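Single-stranded DNA-binding protein (Enterobacter phage Enc34, PDB 5ODK) binds single-stranded DNA through an OB fold and probably serves phage DNA replication. Local coordinates at residues E4-P8 with Y18-H22; K24-C30 with G142-V148; I111-E115 with A164-S168. All blocks are in the same frame, centred on the assembly; numbering follows the deposited sequence. Where two conformers were deposited one is given.

Contact 1 (E4-P8 with Y18-H22)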
# COMPACT_ATOMS: atom_id res chain seq x y z
N GLU A 4 -4.92 -10.92 -12.92
CA GLU A 4 -5.54 -11.36 -14.17
C GLU A 4 -6.95 -10.77 -14.30
O GLU A 4 -7.45 -10.68 -15.40
CB GLU A 4 -5.55 -12.91 -14.28
CG GLU A 4 -6.67 -13.61 -13.53
CD GLU A 4 -6.56 -15.12 -13.58
OE1 GLU A 4 -6.33 -15.66 -14.68
OE2 GLU A 4 -6.74 -15.77 -12.52
N LYS A 5 -7.54 -10.33 -13.19
CA LYS A 5 -8.92 -9.84 -13.16
C LYS A 5 -9.04 -8.32 -13.32
O LYS A 5 -10.09 -7.81 -13.74
CB LYS A 5 -9.58 -10.25 -11.84
CG LYS A 5 -9.60 -11.77 -11.67
CD LYS A 5 -10.21 -12.21 -10.36
CE LYS A 5 -10.27 -13.73 -10.30
NZ LYS A 5 -11.30 -14.16 -9.34
N LEU A 6 -7.99 -7.60 -12.98
CA LEU A 6 -8.05 -6.14 -12.98
C LEU A 6 -8.05 -5.56 -14.38
O LEU A 6 -7.37 -6.05 -15.27
CB LEU A 6 -6.86 -5.59 -12.25
CG LEU A 6 -6.79 -5.88 -10.78
CD1 LEU A 6 -5.43 -5.45 -10.26
CD2 LEU A 6 -7.92 -5.17 -10.04
N VAL A 7 -8.76 -4.47 -14.54
CA VAL A 7 -8.94 -3.84 -15.84
C VAL A 7 -8.34 -2.43 -15.74
O VAL A 7 -8.87 -1.59 -15.02
CB VAL A 7 -10.43 -3.71 -16.22
CG1 VAL A 7 -10.59 -3.03 -17.58
CG2 VAL A 7 -11.10 -5.07 -16.24
N PRO A 8 -7.21 -2.18 -16.42
CA PRO A 8 -6.58 -0.85 -16.30
C PRO A 8 -7.45 0.29 -16.79
O PRO A 8 -8.12 0.16 -17.83
CB PRO A 8 -5.30 -0.97 -17.13
CG PRO A 8 -5.02 -2.44 -17.20
CD PRO A 8 -6.36 -3.11 -17.19
N TYR A 18 -6.97 1.29 -11.85
CA TYR A 18 -7.86 0.33 -12.47
C TYR A 18 -9.30 0.87 -12.47
O TYR A 18 -9.68 1.71 -11.64
CB TYR A 18 -7.75 -1.05 -11.76
CG TYR A 18 -6.36 -1.60 -11.89
CD1 TYR A 18 -5.98 -2.31 -13.02
CD2 TYR A 18 -5.39 -1.35 -10.92
CE1 TYR A 18 -4.71 -2.80 -13.17
CE2 TYR A 18 -4.09 -1.80 -11.09
CZ TYR A 18 -3.76 -2.55 -12.22
OH TYR A 18 -2.46 -3.00 -12.38
N LYS A 19 -10.11 0.33 -13.38
CA LYS A 19 -11.49 0.76 -13.50
C LYS A 19 -12.31 0.57 -12.24
O LYS A 19 -13.24 1.31 -11.99
CB LYS A 19 -12.17 0.08 -14.68
CG LYS A 19 -11.65 0.59 -16.01
CD LYS A 19 -12.52 0.15 -17.16
CE LYS A 19 -11.84 0.49 -18.47
NZ LYS A 19 -12.72 0.26 -19.64
N SER A 20 -11.95 -0.46 -11.47
CA SER A 20 -12.58 -0.82 -10.23
C SER A 20 -12.08 0.00 -9.02
O SER A 20 -12.51 -0.23 -7.88
CB SER A 20 -12.27 -2.30 -10.00
OG SER A 20 -10.87 -2.51 -10.10
N GLY A 21 -11.17 0.94 -9.24
CA GLY A 21 -10.63 1.79 -8.19
C GLY A 21 -9.38 1.29 -7.52
O GLY A 21 -8.77 1.98 -6.71
N HIS A 22 -8.97 0.04 -7.83
CA HIS A 22 -7.69 -0.44 -7.38
C HIS A 22 -6.56 0.43 -7.88
O HIS A 22 -6.70 1.05 -8.96
CB HIS A 22 -7.46 -1.89 -7.86
CG HIS A 22 -8.41 -2.87 -7.27
ND1 HIS A 22 -9.67 -3.06 -7.77
CD2 HIS A 22 -8.27 -3.75 -6.25
CE1 HIS A 22 -10.27 -4.03 -7.10
NE2 HIS A 22 -9.44 -4.44 -6.14
O HOH W 1 -10.69 -3.68 -12.57
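L6 reaches across to two aromatic rings at once, one with each methyl branch. CD1 stands over the face of the Y18 ring, almost on the ring normal and 3.8 Å from the ring centroid. CD2 lies over a face of the H22 imidazole, offset toward its rim, with its nearest approaches to H22 ND1 and CG at 3.6 Å. Both are CH-pi contacts, and in each the leucine side chain crosses the aromatic one at about a right angle. With CG turned away from its own carbonyl carbon (chi1 -66°) and the chain extended at chi2, L6 spreads its two methyls between the rings, while its CB packs on Y18 CD1 at 3.5 Å. The H22 ring is further tied by a short hydrogen bond between S20 OG and H22 ND1, 2.7 Å, which restrains its rotation beneath the leucine. S20 can make this bond because its OG sits between its own backbone N and carbonyl carbon (chi1 53°). The same OG meets a water 2.7 Å away that also accepts the V7 N-H, so the serine and its water connect the imidazole to the backbone of V7. Beyond the rings, K19 N donates a nearly straight bond of 2.8 Å to V7 O. The extended K19 side chain runs past V7, bringing its CD to 3.7 Å from V7 CG1, and the P8 ring flanks Y18 at CE1. Y18 to G21 form a type I beta turn closed by G21 N to Y18 O. This surface contact joins the link between helix 2-5 and strand 8-12, with P8 at the strand's start, to the turn between strands 15-18 and 23-26; H22 in turn rests on R150 of strand 144-156.

Contact 2 (K24-C30 with G142-V148)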
# COMPACT_ATOMS: atom_id res chain seq x y z
N LYS A 24 -2.30 0.26 -8.31
CA LYS A 24 -0.98 -0.38 -8.22
C LYS A 24 0.07 0.70 -7.99
O LYS A 24 0.12 1.66 -8.76
CB LYS A 24 -0.63 -1.19 -9.47
CG LYS A 24 0.70 -1.92 -9.40
CD LYS A 24 0.95 -2.73 -10.66
CE LYS A 24 2.26 -3.46 -10.64
NZ LYS A 24 2.38 -4.28 -11.89
N VAL A 25 0.85 0.56 -6.93
CA VAL A 25 2.04 1.36 -6.68
C VAL A 25 3.23 0.47 -6.94
O VAL A 25 3.37 -0.60 -6.33
CB VAL A 25 2.08 2.02 -5.31
CG1 VAL A 25 0.99 3.08 -5.21
CG2 VAL A 25 2.08 1.06 -4.15
N SER A 26 4.06 0.86 -7.90
CA SER A 26 5.15 0.01 -8.37
C SER A 26 6.48 0.51 -7.88
O SER A 26 6.70 1.73 -7.82
CB SER A 26 5.14 -0.10 -9.88
OG SER A 26 3.88 -0.55 -10.35
N ASN A 27 7.38 -0.42 -7.55
CA ASN A 27 8.75 -0.08 -7.21
C ASN A 27 8.83 0.85 -6.01
O ASN A 27 9.29 2.00 -6.07
CB ASN A 27 9.45 0.47 -8.45
CG ASN A 27 9.33 -0.47 -9.62
OD1 ASN A 27 9.69 -1.67 -9.49
ND2 ASN A 27 8.78 0.01 -10.74
N VAL A 28 8.37 0.30 -4.90
CA VAL A 28 8.36 0.97 -3.59
C VAL A 28 9.10 0.08 -2.60
O VAL A 28 9.18 -1.15 -2.81
CB VAL A 28 6.94 1.30 -3.13
CG1 VAL A 28 6.29 2.25 -4.12
CG2 VAL A 28 6.11 0.04 -2.94
N ARG A 29 9.63 0.67 -1.53
CA ARG A 29 10.37 -0.14 -0.57
C ARG A 29 9.44 -0.53 0.56
O ARG A 29 8.69 0.28 1.08
CB ARG A 29 11.59 0.63 -0.06
CG ARG A 29 12.70 -0.21 0.52
CD ARG A 29 13.97 0.61 0.71
NE ARG A 29 15.01 -0.23 1.24
CZ ARG A 29 16.15 0.21 1.71
NH1 ARG A 29 16.43 1.51 1.71
NH2 ARG A 29 17.02 -0.65 2.19
N CYS A 30 9.46 -1.78 0.96
CA CYS A 30 8.57 -2.15 2.01
C CYS A 30 9.19 -2.11 3.39
O CYS A 30 10.41 -2.19 3.57
CB CYS A 30 7.92 -3.49 1.79
SG CYS A 30 8.88 -4.88 2.26
N GLY A 142 12.71 -3.70 3.86
CA GLY A 142 13.88 -3.21 3.15
C GLY A 142 13.95 -3.62 1.70
O GLY A 142 14.66 -3.00 0.93
N CYS A 143 13.27 -4.71 1.32
CA CYS A 143 13.19 -5.07 -0.07
C CYS A 143 12.24 -4.16 -0.85
O CYS A 143 11.46 -3.41 -0.24
CB CYS A 143 12.88 -6.56 -0.29
SG CYS A 143 11.14 -6.98 -0.14
N TRP A 144 12.30 -4.24 -2.17
CA TRP A 144 11.40 -3.46 -3.04
C TRP A 144 10.33 -4.36 -3.59
O TRP A 144 10.57 -5.53 -3.94
CB TRP A 144 12.19 -2.83 -4.18
CG TRP A 144 13.18 -1.83 -3.67
CD1 TRP A 144 14.39 -2.07 -3.09
CD2 TRP A 144 13.05 -0.39 -3.69
NE1 TRP A 144 15.00 -0.91 -2.72
CE2 TRP A 144 14.18 0.14 -3.06
CE3 TRP A 144 12.05 0.48 -4.14
CZ2 TRP A 144 14.38 1.53 -2.89
CZ3 TRP A 144 12.22 1.85 -3.96
CH2 TRP A 144 13.38 2.36 -3.35
N VAL A 145 9.13 -3.81 -3.70
CA VAL A 145 7.91 -4.49 -4.11
C VAL A 145 7.09 -3.62 -5.03
O VAL A 145 7.34 -2.42 -5.16
CB VAL A 145 7.05 -4.90 -2.88
CG1 VAL A 145 7.85 -5.79 -1.94
CG2 VAL A 145 6.50 -3.69 -2.14
N SER A 146 6.07 -4.21 -5.61
CA SER A 146 4.94 -3.50 -6.18
C SER A 146 3.70 -4.03 -5.52
O SER A 146 3.64 -5.20 -5.16
CB SER A 146 4.87 -3.67 -7.69
OG SER A 146 6.03 -3.13 -8.26
N SER A 147 2.70 -3.20 -5.30
CA SER A 147 1.55 -3.61 -4.51
C SER A 147 0.27 -3.04 -5.06
O SER A 147 0.26 -1.87 -5.51
CB SER A 147 1.76 -3.18 -3.06
OG SER A 147 0.67 -3.48 -2.20
N VAL A 148 -0.80 -3.80 -5.00
CA VAL A 148 -2.14 -3.33 -5.32
C VAL A 148 -2.91 -3.11 -4.03
O VAL A 148 -2.99 -4.01 -3.17
CB VAL A 148 -2.90 -4.26 -6.28
CG1 VAL A 148 -4.29 -3.71 -6.56
CG2 VAL A 148 -2.14 -4.43 -7.57
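R29 lies along the indole of W144, its aliphatic part covering one face of the ring. CB sits 3.8 Å from the centroid of the six-membered ring, practically on the normal, and CD follows just beyond the rim, 3.7 Å from W144 CZ2. With CG anti to the backbone N (chi1 -158°) and the chain extended as far as NE, the arginine carries its guanidinium beyond the indole, the two planes staying only 8° apart. There NE donates a nearly straight bond of 2.8 Å to G142 O, which lies close to the guanidinium plane; NH2 continues to E176 O, so two of its N-H groups are engaged. W144 NE1 is bound to D175 OD2, and K173 makes a cation-pi contact with the indole, whose CZ3 edge lies 3.6 Å from N27 O. On the other face of the sheet V28 and V145 meet through their CG2 methyls at 3.8 Å. Further along, C30 SG approaches C143 SG to 3.9 Å. S146 OG, anti to its own carbonyl carbon, accepts the N27 N-H at 3.1 Å, giving the backbone a side-chain acceptor at the corner. The N27 amide is hydrogen-bonded to N14 and R172. Paired backbone bonds flank the corner: V25 with S147 before it, V28 with V145 after it. Strand 24-26 runs antiparallel to 144-148, whereas strand 28-30 crosses it at 107°. The register shifts by one residue at N27, where phi and psi are both positive, and N27 and V28 together oppose V145: a G1 beta bulge. A bulge accentuates the bend of a strand; this corner fits the strongly coiled sheet of an OB-fold barrel, in which strand 144-156 pairs with the chain on both arms of the bend.

Contact 3 (I111-E115 with A164-S168)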
# COMPACT_ATOMS: atom_id res chain seq x y z
N ILE A 111 2.92 4.78 2.90
CA ILE A 111 1.60 4.22 2.76
C ILE A 111 1.45 3.04 3.71
O ILE A 111 2.31 2.14 3.73
CB ILE A 111 1.37 3.75 1.31
CG1 ILE A 111 1.24 4.95 0.37
CG2 ILE A 111 0.18 2.82 1.20
CD1 ILE A 111 1.37 4.58 -1.09
N SER A 112 0.34 3.01 4.46
CA SER A 112 0.01 1.87 5.30
C SER A 112 -1.20 1.18 4.73
O SER A 112 -2.21 1.81 4.45
CB SER A 112 -0.32 2.38 6.69
OG SER A 112 0.75 3.15 7.17
N ALA A 113 -1.10 -0.13 4.54
CA ALA A 113 -2.20 -0.91 3.97
C ALA A 113 -2.36 -2.17 4.81
O ALA A 113 -1.37 -2.76 5.27
CB ALA A 113 -1.95 -1.22 2.50
N ARG A 114 -3.60 -2.61 4.97
CA ARG A 114 -3.92 -3.77 5.81
C ARG A 114 -5.06 -4.55 5.19
O ARG A 114 -5.80 -4.06 4.32
CB ARG A 114 -4.31 -3.34 7.23
CG ARG A 114 -3.34 -2.44 7.99
CD ARG A 114 -4.02 -1.78 9.18
NE ARG A 114 -4.29 -2.69 10.27
CZ ARG A 114 -5.08 -2.43 11.32
NH1 ARG A 114 -5.74 -1.28 11.43
NH2 ARG A 114 -5.22 -3.34 12.27
N GLU A 115 -5.24 -5.80 5.63
CA GLU A 115 -6.40 -6.57 5.23
C GLU A 115 -6.61 -7.71 6.22
O GLU A 115 -5.67 -8.14 6.87
CB GLU A 115 -6.28 -7.09 3.78
CG GLU A 115 -7.34 -6.55 2.82
CD GLU A 115 -8.69 -7.20 2.87
OE1 GLU A 115 -8.93 -8.04 3.76
OE2 GLU A 115 -9.54 -6.92 2.00
N ALA A 164 -6.44 1.88 3.52
CA ALA A 164 -6.13 1.17 2.28
C ALA A 164 -6.16 -0.35 2.52
O ALA A 164 -5.46 -0.85 3.42
CB ALA A 164 -4.77 1.57 1.75
N ASN A 165 -6.97 -1.03 1.75
CA ASN A 165 -6.92 -2.49 1.68
C ASN A 165 -5.66 -2.91 0.95
O ASN A 165 -5.31 -2.36 -0.08
CB ASN A 165 -8.12 -3.06 0.93
CG ASN A 165 -9.37 -3.13 1.78
OD1 ASN A 165 -9.28 -3.55 2.93
ND2 ASN A 165 -10.51 -2.72 1.21
N LEU A 166 -5.01 -3.93 1.49
CA LEU A 166 -3.83 -4.56 0.91
C LEU A 166 -4.25 -5.78 0.14
O LEU A 166 -4.69 -6.75 0.76
CB LEU A 166 -2.84 -4.93 2.00
CG LEU A 166 -1.55 -5.59 1.54
CD1 LEU A 166 -0.78 -4.70 0.61
CD2 LEU A 166 -0.71 -5.97 2.74
N LEU A 167 -4.11 -5.77 -1.19
CA LEU A 167 -4.68 -6.84 -2.03
C LEU A 167 -3.63 -7.71 -2.70
O LEU A 167 -3.89 -8.91 -2.91
CB LEU A 167 -5.67 -6.26 -3.02
CG LEU A 167 -6.79 -5.60 -2.23
CD1 LEU A 167 -7.42 -4.44 -2.92
CD2 LEU A 167 -7.76 -6.53 -1.63
N SER A 168 -2.46 -7.17 -2.99
CA SER A 168 -1.36 -7.98 -3.53
C SER A 168 -0.04 -7.34 -3.23
O SER A 168 0.05 -6.10 -3.14
CB SER A 168 -1.56 -8.20 -5.00
OG SER A 168 -1.33 -7.07 -5.76
O HOH W 2 -4.64 1.73 5.77
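The methyl of A113 packs against the side chains of A164 and L166, its CB lying 3.8 Å from L166 CB. This is where strands 108-115 and 159-173 meet in the OB-fold barrel, crossing at 71° with a single backbone bridge, R114 with N165. L166 points its CB toward the other strand, and its CG, anti to the backbone N, carries the methyls past A113 into a buried layer shared with I51 and L35. Two bonds hold the crossing. R114 N donates a nearly straight bond of 3.0 Å to A164 O. L166 N reaches R114 O at 2.9 Å from above the carbonyl plane, consistent with the steep crossing. Where the strands diverge, a water bridges S112 O to A164 N. At the C-terminal end of strand 108-115, E115, bent at chi2 (-79°), lays CG 3.4 Å from L166 O and obliquely passes N165, the carboxylate and amide planes 35° apart. The nearest polar atoms of this passing pair are two oxygens, E115 OE2 and N165 OD1, 3.5 Å apart and not bonded to each other. N165 OD1 is hydrogen-bonded to a glycerol, probably from the crystallisation liquor, and E115 OE1 accepts the T117 N-H.

Strand 144-156 lies between the contacts: contact 2 includes its start, strand 159-173 of contact 3 is its sheet neighbour, and contact 1 packs on its V148. The centres of contacts 2 and 3 are 12 Å apart, and they join directly where S147 OG meets S168 O and V148 O meets L167 N, both at 2.9 Å and probably hydrogen bonds. Contact 1 lies at the surface, with its centre 18 Å from that of contact 2 and 16 Å from that of contact 3. It touches both through H22, whose CB packs on V148 CG1 at 3.9 Å and whose CD2 meets L167 CD1 at 3.5 Å. N27 of contact 2 lies about 7 Å, side chain to side chain, from K13, seen binding magnesium in a structure of this protein, though none is bound to this chain here.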